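PDB 4R5O: quinonprotein alcohol dehydrogenase-like protein from Bacteroides thetaiotaomicron VPI-5482, which is of unknown function but pairs an immunoglobulin-like beta-sandwich domain with a seven-bladed beta-propeller and binds calcium ions. Local coordinates for residues N44-T49 against I80-K84; L237-K243 against Q274-F280. One frame throughout, in Å; residues are numbered along the deposited sequence.

Contact 1 (N44-T49 against I80-K84); sequences NPEGAT and IIKNK
T49 and K82 form an antiparallel hydrogen-bonded pair in the immunoglobulin-like beta-sandwich domain, where strand 49-54 begins beside K82 of strand 74-83. T49 N donates to K82 O at 2.8 Å, and K82 N returns a bond to T49 O at 2.9 Å. The two bonds set the register, and both side chains leave the same face of the sheet side by side. T49 OG1 lies alongside K82 CB, while the lysine runs fully extended beyond it and carries its amine away from the pair.

Just before the strand, P45 to A48 make a type II turn, closed by A48 N to P45 O. G47 fills the third position with a positive phi of 75°, a conformation that suits glycine. The turn thus illustrates how a chain can be steered into a sheet: it presents G47 O toward N83, and a water donates to both G47 O and K82 O, extending the pairing by a solvent bridge. On the other face, A48 CB meets I81 CG2 at 4.1 Å, a small apolar touch on the buried I81, which also packs on V88 and M90 of strand 86-97.

N83 can be followed outward atom by atom. Its CB sits 3.9 Å from G47 O. From there chi1 of 69° places CG between the backbone N and the carbonyl carbon, and the side chain lies on P16. OD1 accepts weak bonds from Y85 N and G86 N, and ND2 donates to H14 O. N44 works on the same N-terminal segment, its OD1 accepting from N17 N and its ND2 donating to Y15 O, and N44 ND2 comes to 4.2 Å from N83 ND2.

Contact 2 (L237-K243 against Q274-F280); sequences LSNDTYK and QKQKINF
In the beta-propeller, N239 ends strand 235-239 of one blade and grips 274-280, the end of strand 272-274 and the connection that leads into strand 281-282 of the next. Its CG is anti to the backbone N (chi1 164°), which sends the amide into that loop. OD1 accepts from I278 N at 3.0 Å, the donor standing above the carbonyl plane, and also from N228 ND2. ND2 gives a bond to Q274 OE1 at 3.1 Å, the two amide planes being turned 89° apart, and weak ones to Q276 O and T241 O, three acceptors sharing two N-H. Replacing N239 by alanine is likely to leave I278 N and Q274 OE1 without their side-chain mate and the loop less firmly tied to the strand end. Two residues earlier, L237 CB lies over one face of the F280 ring, 4.1 Å from its centroid, while N239 N meets the ring edge in plane. At the opposite end of the contact, Y242 CB packs on K277 CG at 3.6 Å; the lysine amine reaches S326 O and H324 O. F280 also touches V248 of strand 246-252, I230 of strand 228-232 and T290 of strand 288-294, so the ring lies between two adjoining blades.

The two contacts belong to different domains, their centres 66 Å apart on opposite sides of the chain's centre, and they share no strand. Contact 1 is partly buried and near the surface of the sandwich; contact 2 is largely buried within the propeller and covers nearly twice the area. Their chemistry follows from place. In contact 1 the backbones pair as neighbouring strands of one sheet, and side chains add little across it beyond a small apolar touch. In contact 2 the loop forms no sheet with the strand, so an asparagine amide and an aromatic ring do much of the joining, and the loop held runs from the blade of strand 235-239 to the next.

Contact 1 (N44-T49 against I80-K84)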
loop_
_atom_site.group_PDB
_atom_site.type_symbol
_atom_site.label_atom_id
_atom_site.label_comp_id
_atom_site.label_asym_id
_atom_site.label_seq_id
_atom_site.Cartn_x
_atom_site.Cartn_y
_atom_site.Cartn_z
ATOM N N ASN A 44 -17.889 10.647 45.193
ATOM C CA ASN A 44 -19.212 11.285 45.134
ATOM C C ASN A 44 -19.851 11.005 43.731
ATOM O O ASN A 44 -19.825 11.869 42.837
ATOM C CB ASN A 44 -19.070 12.795 45.423
ATOM C CG ASN A 44 -18.083 13.538 44.524
ATOM O OD1 ASN A 44 -17.206 12.939 43.875
ATOM N ND2 ASN A 44 -18.191 14.865 44.483
ATOM N N PRO A 45 -20.396 9.784 43.504
ATOM C CA PRO A 45 -20.874 9.442 42.146
ATOM C C PRO A 45 -22.266 9.971 41.780
ATOM O O PRO A 45 -22.617 9.962 40.599
ATOM C CB PRO A 45 -20.929 7.910 42.172
ATOM C CG PRO A 45 -21.127 7.555 43.594
ATOM C CD PRO A 45 -20.451 8.615 44.411
ATOM N N GLU A 46 -23.056 10.385 42.770
ATOM C CA GLU A 46 -24.444 10.830 42.609
ATOM C C GLU A 46 -24.558 12.022 41.642
ATOM O O GLU A 46 -23.925 13.066 41.839
ATOM C CB GLU A 46 -25.092 11.193 43.965
ATOM C CG GLU A 46 -24.252 12.034 44.926
ATOM C CD GLU A 46 -23.145 11.340 45.705
ATOM O OE1 GLU A 46 -23.124 10.086 45.740
ATOM O OE2 GLU A 46 -22.334 12.057 46.336
ATOM N N GLY A 47 -25.362 11.817 40.597
ATOM C CA GLY A 47 -25.667 12.821 39.579
ATOM C C GLY A 47 -24.585 13.103 38.561
ATOM O O GLY A 47 -24.682 14.083 37.813
ATOM N N ALA A 48 -23.551 12.244 38.517
ATOM C CA ALA A 48 -22.440 12.393 37.579
ATOM C C ALA A 48 -22.765 11.780 36.229
ATOM O O ALA A 48 -23.416 10.738 36.150
ATOM C CB ALA A 48 -21.185 11.756 38.138
ATOM N N THR A 49 -22.314 12.445 35.173
ATOM C CA THR A 49 -22.459 12.014 33.789
ATOM C C THR A 49 -21.046 11.961 33.199
ATOM O O THR A 49 -20.165 12.717 33.623
ATOM C CB THR A 49 -23.432 12.906 32.998
ATOM O OG1 THR A 49 -22.939 14.244 32.939
ATOM C CG2 THR A 49 -24.851 12.872 33.553
ATOM N N ILE A 80 -14.323 12.949 30.382
ATOM C CA ILE A 80 -14.898 14.132 30.994
ATOM C C ILE A 80 -16.023 13.662 31.896
ATOM O O ILE A 80 -16.964 13.031 31.419
ATOM C CB ILE A 80 -15.356 15.168 29.931
ATOM C CG1 ILE A 80 -14.265 15.405 28.852
ATOM C CG2 ILE A 80 -15.780 16.465 30.605
ATOM C CD1 ILE A 80 -14.694 16.164 27.676
ATOM N N ILE A 81 -15.893 13.899 33.207
ATOM C CA ILE A 81 -16.923 13.547 34.196
ATOM C C ILE A 81 -17.472 14.860 34.727
ATOM O O ILE A 81 -16.705 15.694 35.212
ATOM C CB ILE A 81 -16.417 12.598 35.310
ATOM C CG1 ILE A 81 -15.548 11.467 34.717
ATOM C CG2 ILE A 81 -17.606 12.080 36.151
ATOM C CD1 ILE A 81 -14.846 10.635 35.676
ATOM N N LYS A 82 -18.793 15.045 34.584
ATOM C CA LYS A 82 -19.545 16.263 34.894
ATOM C C LYS A 82 -20.654 16.022 35.931
ATOM O O LYS A 82 -21.304 14.984 35.888
ATOM C CB LYS A 82 -20.163 16.711 33.550
ATOM C CG LYS A 82 -20.998 17.977 33.496
ATOM C CD LYS A 82 -21.425 18.209 32.038
ATOM C CE LYS A 82 -22.320 19.406 31.827
ATOM N NZ LYS A 82 -22.672 19.574 30.389
ATOM N N ASN A 83 -20.880 16.984 36.845
ATOM C CA ASN A 83 -22.008 16.980 37.802
ATOM C C ASN A 83 -22.459 18.437 37.989
ATOM O O ASN A 83 -21.830 19.337 37.436
ATOM C CB ASN A 83 -21.694 16.280 39.149
ATOM C CG ASN A 83 -20.716 16.954 40.084
ATOM O OD1 ASN A 83 -20.217 18.061 39.852
ATOM N ND2 ASN A 83 -20.425 16.286 41.190
ATOM N N LYS A 84 -23.517 18.671 38.775
ATOM C CA LYS A 84 -24.130 19.983 39.014
ATOM C C LYS A 84 -23.081 21.060 39.394
ATOM O O LYS A 84 -23.206 22.208 38.958
ATOM C CB LYS A 84 -25.182 19.854 40.137
ATOM C CG LYS A 84 -26.097 21.065 40.305
ATOM C CD LYS A 84 -27.113 20.872 41.425
ATOM C CE LYS A 84 -27.961 22.110 41.623
ATOM N NZ LYS A 84 -29.011 21.918 42.660
HETATM O O HOH W 1 -24.491 15.592 35.508
#

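Contact 2 (L237-K243 against Q274-F280)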
loop_
_atom_site.group_PDB
_atom_site.type_symbol
_atom_site.label_atom_id
_atom_site.label_comp_id
_atom_site.label_asym_id
_atom_site.label_seq_id
_atom_site.Cartn_x
_atom_site.Cartn_y
_atom_site.Cartn_z
ATOM N N LEU A 237 13.782 3.748 -16.841
ATOM C CA LEU A 237 13.152 2.963 -17.919
ATOM C C LEU A 237 11.659 3.110 -17.802
ATOM O O LEU A 237 11.164 3.004 -16.693
ATOM C CB LEU A 237 13.576 1.488 -17.839
ATOM C CG LEU A 237 15.036 1.226 -18.121
ATOM C CD1 LEU A 237 15.464 -0.145 -17.631
ATOM C CD2 LEU A 237 15.317 1.377 -19.596
ATOM N N SER A 238 10.932 3.398 -18.894
ATOM C CA SER A 238 9.484 3.559 -18.767
ATOM C C SER A 238 8.672 2.728 -19.804
ATOM O O SER A 238 9.102 2.491 -20.939
ATOM C CB SER A 238 9.091 5.023 -18.909
ATOM O OG SER A 238 9.306 5.490 -20.228
ATOM N N ASN A 239 7.493 2.284 -19.341
ATOM C CA ASN A 239 6.383 1.677 -20.054
ATOM C C ASN A 239 5.290 2.716 -20.081
ATOM O O ASN A 239 4.762 3.044 -19.016
ATOM C CB ASN A 239 5.950 0.363 -19.399
ATOM C CG ASN A 239 4.592 -0.128 -19.834
ATOM O OD1 ASN A 239 3.740 -0.388 -19.003
ATOM N ND2 ASN A 239 4.313 -0.139 -21.131
ATOM N N ASP A 240 5.017 3.310 -21.256
ATOM C CA ASP A 240 4.084 4.412 -21.380
ATOM C C ASP A 240 2.885 4.051 -22.256
ATOM O O ASP A 240 2.219 4.954 -22.763
ATOM C CB ASP A 240 4.815 5.642 -21.963
ATOM C CG ASP A 240 5.587 5.455 -23.270
ATOM O OD1 ASP A 240 5.214 4.567 -24.066
ATOM O OD2 ASP A 240 6.522 6.246 -23.523
ATOM N N THR A 241 2.569 2.751 -22.381
ATOM C CA THR A 241 1.457 2.327 -23.213
ATOM C C THR A 241 0.598 1.250 -22.520
ATOM O O THR A 241 1.117 0.444 -21.746
ATOM C CB THR A 241 1.989 1.809 -24.533
ATOM O OG1 THR A 241 0.888 1.595 -25.390
ATOM C CG2 THR A 241 2.829 0.540 -24.395
ATOM N N TYR A 242 -0.714 1.248 -22.820
ATOM C CA TYR A 242 -1.652 0.257 -22.299
ATOM C C TYR A 242 -2.402 -0.426 -23.446
ATOM O O TYR A 242 -3.249 -1.283 -23.182
ATOM C CB TYR A 242 -2.665 0.893 -21.311
ATOM C CG TYR A 242 -3.590 1.928 -21.917
ATOM C CD1 TYR A 242 -4.801 1.557 -22.502
ATOM C CD2 TYR A 242 -3.266 3.280 -21.894
ATOM C CE1 TYR A 242 -5.641 2.503 -23.092
ATOM C CE2 TYR A 242 -4.108 4.236 -22.461
ATOM C CZ TYR A 242 -5.294 3.845 -23.060
ATOM O OH TYR A 242 -6.106 4.807 -23.611
ATOM N N LYS A 243 -2.121 -0.011 -24.710
ATOM C CA LYS A 243 -2.848 -0.402 -25.917
ATOM C C LYS A 243 -2.024 -0.151 -27.200
ATOM O O LYS A 243 -1.754 -1.086 -27.944
ATOM C CB LYS A 243 -4.145 0.441 -25.947
ATOM C CG LYS A 243 -5.052 0.331 -27.171
ATOM C CD LYS A 243 -6.172 1.408 -27.131
ATOM C CE LYS A 243 -5.674 2.837 -27.254
ATOM N NZ LYS A 243 -6.766 3.825 -27.055
ATOM N N GLN A 274 6.120 -2.466 -27.108
ATOM C CA GLN A 274 5.106 -2.753 -26.107
ATOM C C GLN A 274 3.752 -2.257 -26.611
ATOM O O GLN A 274 3.652 -1.171 -27.196
ATOM C CB GLN A 274 5.476 -2.131 -24.761
ATOM C CG GLN A 274 6.742 -2.756 -24.155
ATOM C CD GLN A 274 7.142 -2.163 -22.836
ATOM O OE1 GLN A 274 6.921 -0.970 -22.560
ATOM N NE2 GLN A 274 7.845 -2.962 -22.043
ATOM N N LYS A 275 2.730 -3.105 -26.463
ATOM C CA LYS A 275 1.363 -2.808 -26.893
ATOM C C LYS A 275 0.403 -2.964 -25.709
ATOM O O LYS A 275 -0.803 -3.104 -25.902
ATOM C CB LYS A 275 0.948 -3.719 -28.064
ATOM C CG LYS A 275 1.793 -3.580 -29.329
ATOM C CD LYS A 275 1.279 -4.492 -30.428
ATOM C CE LYS A 275 2.078 -4.359 -31.698
ATOM N NZ LYS A 275 1.568 -5.266 -32.759
ATOM N N GLN A 276 0.945 -2.939 -24.477
ATOM C CA GLN A 276 0.198 -3.093 -23.223
ATOM C C GLN A 276 1.025 -2.658 -22.007
ATOM O O GLN A 276 2.238 -2.447 -22.117
ATOM C CB GLN A 276 -0.234 -4.572 -23.018
ATOM C CG GLN A 276 0.956 -5.521 -22.750
ATOM C CD GLN A 276 0.546 -6.865 -22.241
ATOM O OE1 GLN A 276 -0.175 -7.617 -22.908
ATOM N NE2 GLN A 276 1.052 -7.216 -21.069
ATOM N N LYS A 277 0.384 -2.630 -20.826
ATOM C CA LYS A 277 1.061 -2.352 -19.574
ATOM C C LYS A 277 1.845 -3.540 -19.140
ATOM O O LYS A 277 1.278 -4.633 -19.011
ATOM C CB LYS A 277 0.082 -1.962 -18.464
ATOM C CG LYS A 277 -0.714 -0.727 -18.700
ATOM C CD LYS A 277 -1.478 -0.424 -17.467
ATOM C CE LYS A 277 -2.354 0.772 -17.671
ATOM N NZ LYS A 277 -2.985 1.191 -16.400
ATOM N N ILE A 278 3.141 -3.340 -18.918
ATOM C CA ILE A 278 4.040 -4.367 -18.387
ATOM C C ILE A 278 5.128 -3.633 -17.587
ATOM O O ILE A 278 5.539 -2.523 -17.934
ATOM C CB ILE A 278 4.617 -5.357 -19.443
ATOM C CG1 ILE A 278 5.370 -6.562 -18.796
ATOM C CG2 ILE A 278 5.442 -4.664 -20.474
ATOM C CD1 ILE A 278 4.580 -7.455 -17.780
ATOM N N ASN A 279 5.527 -4.241 -16.472
ATOM C CA ASN A 279 6.509 -3.671 -15.577
ATOM C C ASN A 279 7.932 -4.129 -15.932
ATOM O O ASN A 279 8.142 -4.881 -16.874
ATOM C CB ASN A 279 6.163 -4.060 -14.123
ATOM C CG ASN A 279 6.197 -5.514 -13.799
ATOM O OD1 ASN A 279 5.886 -6.382 -14.624
ATOM N ND2 ASN A 279 6.548 -5.805 -12.557
ATOM N N PHE A 280 8.898 -3.593 -15.183
ATOM C CA PHE A 280 10.328 -3.895 -15.217
ATOM C C PHE A 280 10.720 -4.521 -13.909
ATOM O O PHE A 280 10.372 -3.974 -12.853
ATOM C CB PHE A 280 11.164 -2.635 -15.486
ATOM C CG PHE A 280 10.807 -1.893 -16.742
ATOM C CD1 PHE A 280 9.766 -0.983 -16.753
ATOM C CD2 PHE A 280 11.535 -2.076 -17.907
ATOM C CE1 PHE A 280 9.410 -0.319 -17.928
ATOM C CE2 PHE A 280 11.192 -1.402 -19.077
ATOM C CZ PHE A 280 10.133 -0.521 -19.078
HETATM O O HOH W 2 6.444 1.487 -23.539
#